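Local coordinates for putative cathepsin d (Ixodes ricinus, PDB 5N7N), which belongs to the pepsin-like aspartic peptidases and probably cuts proteins internally once its zymogen form has been activated, at residues S11-L16 / N34-V39; G42-G47 / L64-S69. All blocks are in the same frame, centred on the assembly; numbering follows the deposited sequence.

Contact 1: S11-L16 / N34-V39. Unlike the reference sequence in segment 34-39: Val39 (reference Glu).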
loop_
_atom_site.group_PDB
_atom_site.type_symbol
_atom_site.label_atom_id
_atom_site.label_comp_id
_atom_site.label_asym_id
_atom_site.label_seq_id
_atom_site.Cartn_x
_atom_site.Cartn_y
_atom_site.Cartn_z
ATOM N N SER A 11 9.116 -6.166 -5.750
ATOM C CA SER A 11 7.779 -6.501 -6.232
ATOM C C SER A 11 7.832 -7.435 -7.437
ATOM O O SER A 11 8.849 -7.502 -8.139
ATOM C CB SER A 11 7.036 -5.224 -6.629
ATOM O OG SER A 11 7.566 -4.715 -7.836
ATOM N N VAL A 12 6.729 -8.126 -7.703
ATOM C CA VAL A 12 6.669 -9.011 -8.873
ATOM C C VAL A 12 6.679 -8.181 -10.157
ATOM O O VAL A 12 7.273 -8.588 -11.152
ATOM C CB VAL A 12 5.464 -9.967 -8.819
ATOM C CG1 VAL A 12 5.391 -10.835 -10.072
ATOM C CG2 VAL A 12 5.554 -10.850 -7.577
ATOM N N ARG A 13 6.036 -7.014 -10.132
ATOM C CA ARG A 13 6.101 -6.083 -11.269
ATOM C C ARG A 13 7.553 -5.712 -11.614
ATOM O O ARG A 13 7.893 -5.579 -12.783
ATOM C CB ARG A 13 5.269 -4.819 -10.984
ATOM C CG ARG A 13 5.496 -3.655 -11.947
ATOM C CD ARG A 13 4.288 -2.736 -12.054
ATOM N NE ARG A 13 3.431 -3.209 -13.132
ATOM C CZ ARG A 13 2.188 -3.681 -13.027
ATOM N NH1 ARG A 13 1.523 -3.737 -11.870
ATOM N NH2 ARG A 13 1.589 -4.082 -14.139
ATOM N N LYS A 14 8.389 -5.545 -10.592
ATOM C CA LYS A 14 9.803 -5.220 -10.789
ATOM C C LYS A 14 10.582 -6.425 -11.339
ATOM O O LYS A 14 11.271 -6.307 -12.352
ATOM C CB LYS A 14 10.435 -4.700 -9.488
ATOM C CG LYS A 14 11.755 -3.967 -9.712
ATOM C CD LYS A 14 12.248 -3.218 -8.474
ATOM C CE LYS A 14 13.452 -2.328 -8.767
ATOM N NZ LYS A 14 14.566 -3.040 -9.464
ATOM N N GLN A 15 10.447 -7.582 -10.695
ATOM C CA GLN A 15 11.018 -8.840 -11.226
ATOM C C GLN A 15 10.666 -9.090 -12.703
ATOM O O GLN A 15 11.503 -9.563 -13.472
ATOM C CB GLN A 15 10.566 -10.035 -10.391
ATOM C CG GLN A 15 11.258 -10.133 -9.045
ATOM C CD GLN A 15 10.623 -11.180 -8.149
ATOM O OE1 GLN A 15 9.401 -11.223 -7.995
ATOM N NE2 GLN A 15 11.446 -12.029 -7.552
ATOM N N LEU A 16 9.435 -8.762 -13.090
ATOM C CA LEU A 16 9.022 -8.853 -14.490
ATOM C C LEU A 16 9.740 -7.845 -15.386
ATOM O O LEU A 16 10.206 -8.209 -16.467
ATOM C CB LEU A 16 7.496 -8.718 -14.613
ATOM C CG LEU A 16 6.746 -9.934 -14.052
ATOM C CD1 LEU A 16 5.256 -9.667 -13.922
ATOM C CD2 LEU A 16 6.980 -11.160 -14.922
ATOM N N ASN A 34 -3.307 -4.640 -6.094
ATOM C CA ASN A 34 -2.613 -5.359 -7.151
ATOM C C ASN A 34 -1.405 -6.075 -6.551
ATOM O O ASN A 34 -0.461 -5.444 -6.085
ATOM C CB ASN A 34 -2.206 -4.407 -8.272
ATOM C CG ASN A 34 -1.848 -5.138 -9.559
ATOM O OD1 ASN A 34 -1.129 -6.140 -9.537
ATOM N ND2 ASN A 34 -2.322 -4.631 -10.687
ATOM N N LEU A 35 -1.446 -7.401 -6.577
ATOM C CA LEU A 35 -0.418 -8.243 -5.967
ATOM C C LEU A 35 0.925 -8.157 -6.690
ATOM O O LEU A 35 1.942 -8.489 -6.112
ATOM C CB LEU A 35 -0.893 -9.704 -5.908
ATOM C CG LEU A 35 -2.218 -9.963 -5.184
ATOM C CD1 LEU A 35 -2.557 -11.449 -5.155
ATOM C CD2 LEU A 35 -2.185 -9.417 -3.777
ATOM N N LEU A 36 0.931 -7.699 -7.940
ATOM C CA LEU A 36 2.185 -7.425 -8.630
ATOM C C LEU A 36 2.962 -6.244 -8.043
ATOM O O LEU A 36 4.174 -6.164 -8.258
ATOM C CB LEU A 36 1.940 -7.155 -10.124
ATOM C CG LEU A 36 1.208 -8.248 -10.912
ATOM C CD1 LEU A 36 0.986 -7.828 -12.353
ATOM C CD2 LEU A 36 1.987 -9.550 -10.853
ATOM N N ASP A 37 2.276 -5.358 -7.308
ATOM C CA ASP A 37 2.819 -4.059 -6.847
ATOM C C ASP A 37 3.134 -3.988 -5.360
ATOM O O ASP A 37 3.748 -3.025 -4.899
ATOM C CB ASP A 37 1.822 -2.936 -7.171
ATOM C CG ASP A 37 1.608 -2.763 -8.658
ATOM O OD1 ASP A 37 2.608 -2.778 -9.397
ATOM O OD2 ASP A 37 0.451 -2.602 -9.115
ATOM N N VAL A 38 2.698 -4.989 -4.610
ATOM C CA VAL A 38 2.877 -4.997 -3.161
ATOM C C VAL A 38 4.344 -5.238 -2.819
ATOM O O VAL A 38 5.026 -6.021 -3.488
ATOM C CB VAL A 38 1.974 -6.039 -2.469
ATOM C CG1 VAL A 38 0.506 -5.700 -2.703
ATOM C CG2 VAL A 38 2.300 -7.464 -2.934
ATOM N N VAL A 39 4.824 -4.535 -1.797
ATOM C CA VAL A 39 6.250 -4.486 -1.485
ATOM C C VAL A 39 6.609 -4.726 -0.008
ATOM O O VAL A 39 7.761 -5.058 0.268
ATOM C CB VAL A 39 6.851 -3.170 -2.049
ATOM C CG1 VAL A 39 8.206 -2.810 -1.440
ATOM C CG2 VAL A 39 7.012 -3.278 -3.564
#
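Arg13 holds the loop 34-39 at two points, one through its backbone and one through its side chain. Its amide N donates to Leu36 O at 2.8 Å, nearly straight at 162°, so the first turn of helix 12-18 is pinned to the loop. This is the close-packed, buried part. Ser11 CB sits 3.4 Å from Leu36 O and also meets Val39 CG2 at 3.6 Å. Ser11 is the N-cap: its OG accepts from Lys14 N. Beside this bond, Leu36 CD2 lies against Val12 CG1 at 3.7 Å, with Leu16 CD1 a looser neighbour at 4.5 Å.

The other part, at the partly exposed Arg13 and Asp37, is polar. Bent at chi3 (-90°), the arginine chain curls so that NH1 meets Asp37 OD1 on its syn side at 2.9 Å, in a salt bridge whose two planes lie 30° apart. OD1 is in the guanidinium plane, yet NH1 rises out of the carboxylate plane. Glu25 takes NH2 in a second salt bridge, so acids hold both terminal nitrogens. Nearby, an Asx turn at Asn34 braces the loop, and Asn34 ND2 is bonded to Tyr28 OH.

By analogy with related zymogens, helix 12-18 would belong to the propeptide and the loop to the mature enzyme. These carboxylate bridges would probably weaken on protonation at low pH, whereas the bond from Arg13 N to Leu36 O does not depend on side-chain charge.

Contact 2: G42-G47 / L64-S69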
loop_
_atom_site.group_PDB
_atom_site.type_symbol
_atom_site.label_atom_id
_atom_site.label_comp_id
_atom_site.label_asym_id
_atom_site.label_seq_id
_atom_site.Cartn_x
_atom_site.Cartn_y
_atom_site.Cartn_z
ATOM N N GLY A 42 4.304 -8.421 6.723
ATOM C CA GLY A 42 4.551 -8.605 8.145
ATOM C C GLY A 42 3.839 -9.856 8.622
ATOM O O GLY A 42 2.903 -10.332 7.957
ATOM N N PRO A 43 4.277 -10.409 9.761
ATOM C CA PRO A 43 3.696 -11.665 10.209
ATOM C C PRO A 43 2.452 -11.482 11.086
ATOM O O PRO A 43 2.339 -10.508 11.836
ATOM C CB PRO A 43 4.838 -12.302 11.016
ATOM C CG PRO A 43 5.585 -11.121 11.580
ATOM C CD PRO A 43 5.285 -9.914 10.716
ATOM N N ILE A 44 1.526 -12.420 10.943
ATOM C CA ILE A 44 0.363 -12.569 11.815
ATOM C C ILE A 44 0.243 -14.056 12.071
ATOM O O ILE A 44 0.942 -14.845 11.452
ATOM C CB ILE A 44 -0.955 -12.122 11.135
ATOM C CG1 ILE A 44 -1.195 -12.893 9.816
ATOM C CG2 ILE A 44 -0.926 -10.632 10.870
ATOM C CD1 ILE A 44 -2.629 -12.875 9.327
ATOM N N SER A 45 -0.678 -14.435 12.933
ATOM C CA SER A 45 -1.039 -15.828 13.036
ATOM C C SER A 45 -2.525 -15.959 13.323
ATOM O O SER A 45 -3.124 -15.065 13.912
ATOM C CB SER A 45 -0.168 -16.547 14.082
ATOM O OG SER A 45 -0.607 -16.243 15.390
ATOM N N ILE A 46 -3.101 -17.074 12.880
ATOM C CA ILE A 46 -4.533 -17.342 12.987
ATOM C C ILE A 46 -4.732 -18.682 13.698
ATOM O O ILE A 46 -4.003 -19.640 13.452
ATOM C CB ILE A 46 -5.200 -17.401 11.595
ATOM C CG1 ILE A 46 -4.947 -16.119 10.761
ATOM C CG2 ILE A 46 -6.689 -17.678 11.703
ATOM C CD1 ILE A 46 -5.638 -14.850 11.227
ATOM N N GLY A 47 -5.696 -18.743 14.602
ATOM C CA GLY A 47 -6.111 -20.006 15.164
ATOM C C GLY A 47 -5.372 -20.471 16.389
ATOM O O GLY A 47 -4.475 -19.802 16.878
ATOM N N LEU A 64 -9.261 -9.041 5.376
ATOM C CA LEU A 64 -8.265 -10.043 5.756
ATOM C C LEU A 64 -8.561 -11.337 4.974
ATOM O O LEU A 64 -9.657 -11.899 5.115
ATOM C CB LEU A 64 -8.340 -10.315 7.262
ATOM C CG LEU A 64 -7.518 -11.477 7.834
ATOM C CD1 LEU A 64 -6.029 -11.255 7.661
ATOM C CD2 LEU A 64 -7.830 -11.686 9.298
ATOM N N TRP A 65 -7.620 -11.793 4.142
ATOM C CA TRP A 65 -7.717 -13.131 3.550
ATOM C C TRP A 65 -6.383 -13.871 3.505
ATOM O O TRP A 65 -5.333 -13.249 3.435
ATOM C CB TRP A 65 -8.330 -13.085 2.158
ATOM C CG TRP A 65 -7.513 -12.420 1.077
ATOM C CD1 TRP A 65 -7.680 -11.159 0.608
ATOM C CD2 TRP A 65 -6.453 -13.000 0.304
ATOM N NE1 TRP A 65 -6.789 -10.902 -0.390
ATOM C CE2 TRP A 65 -6.016 -12.013 -0.594
ATOM C CE3 TRP A 65 -5.828 -14.262 0.291
ATOM C CZ2 TRP A 65 -4.982 -12.239 -1.509
ATOM C CZ3 TRP A 65 -4.797 -14.485 -0.583
ATOM C CH2 TRP A 65 -4.377 -13.474 -1.489
ATOM N N LEU A 66 -6.469 -15.204 3.532
ATOM C CA LEU A 66 -5.329 -16.110 3.436
ATOM C C LEU A 66 -5.687 -17.327 2.591
ATOM O O LEU A 66 -6.854 -17.685 2.501
ATOM C CB LEU A 66 -4.977 -16.622 4.816
ATOM C CG LEU A 66 -4.496 -15.546 5.780
ATOM C CD1 LEU A 66 -4.738 -15.988 7.199
ATOM C CD2 LEU A 66 -3.044 -15.195 5.521
ATOM N N PRO A 67 -4.681 -17.977 1.980
ATOM C CA PRO A 67 -4.958 -19.231 1.260
ATOM C C PRO A 67 -5.584 -20.280 2.171
ATOM O O PRO A 67 -5.145 -20.448 3.294
ATOM C CB PRO A 67 -3.564 -19.676 0.791
ATOM C CG PRO A 67 -2.787 -18.399 0.715
ATOM C CD PRO A 67 -3.254 -17.622 1.901
ATOM N N SER A 68 -6.636 -20.930 1.704
ATOM C CA SER A 68 -7.254 -22.018 2.443
ATOM C C SER A 68 -6.491 -23.306 2.191
ATOM O O SER A 68 -5.970 -23.540 1.102
ATOM C CB SER A 68 -8.693 -22.232 1.989
ATOM O OG SER A 68 -9.326 -23.279 2.722
ATOM N N SER A 69 -6.461 -24.150 3.207
ATOM C CA SER A 69 -6.028 -25.543 3.060
ATOM C C SER A 69 -6.830 -26.281 1.989
ATOM O O SER A 69 -6.339 -27.228 1.355
ATOM C CB SER A 69 -6.196 -26.274 4.403
ATOM O OG SER A 69 -7.563 -26.257 4.815
#
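Two residues beyond Leu66, which packs on Ile46, Ser68 OG is gripped by both Lys70 N and Glu129 OE1, fixing the chain where strand 64-67 runs out. Between 42-47 and 64-69 themselves the contact is wholly apolar, four buried branched side chains facing one another.

The tightest meeting is Ile46 with Leu66. They meet head-on, CG1 of Ile46 lying 3.6 Å from CD1 of Leu66. With chi1 at -55° and chi2 at -70°, Ile46 also folds its CD1 toward Leu64 CD2, 4.3 Å away. Ile44 and Leu64 behave differently: they run alongside in opposite senses, their CD1 atoms 4.1 Å apart. Ile44 CD1 is 4.3 Å from Leu66 CD1 as well, so each isoleucine touches both leucines.

More hydrophobic groups close the cluster. Leu147 lies against Ile44 and Leu64, while Phe53 and Val55 pack on Leu66. Trp65 points to another part of the lobe, where its NE1 is bonded to Tyr101 OH, a pair that matches the tryptophan and flap tyrosine of pepsin-like enzymes.

The strand axes stay 10.4 Å apart and cross at -80°, so the strands meet through side chains instead of pairing along an edge. Such near-orthogonal packing of beta layers is characteristic of the N-terminal lobe of pepsin-like aspartic peptidases.

The chain closes contact 1 and then runs straight into contact 2: residues 34-39 lead into strand 40-46, which carries 42-47. The two centres are about 20 Å apart. Contact 1 lies nearer the middle of the molecule, about 12 Å from the chain centre against about 18 Å for contact 2. From there Val38 comes within about 6 Å, side chain to side chain, of Asp58 and about 7 Å of Asn249, the predicted catalytic pair, the second of them altered in this structure. In contact 2 the side chain of Leu64 is about 10 Å from that of Asp58. Contact 1 thus borders the predicted active site; contact 2 lies farther off, in the apolar lobe interior.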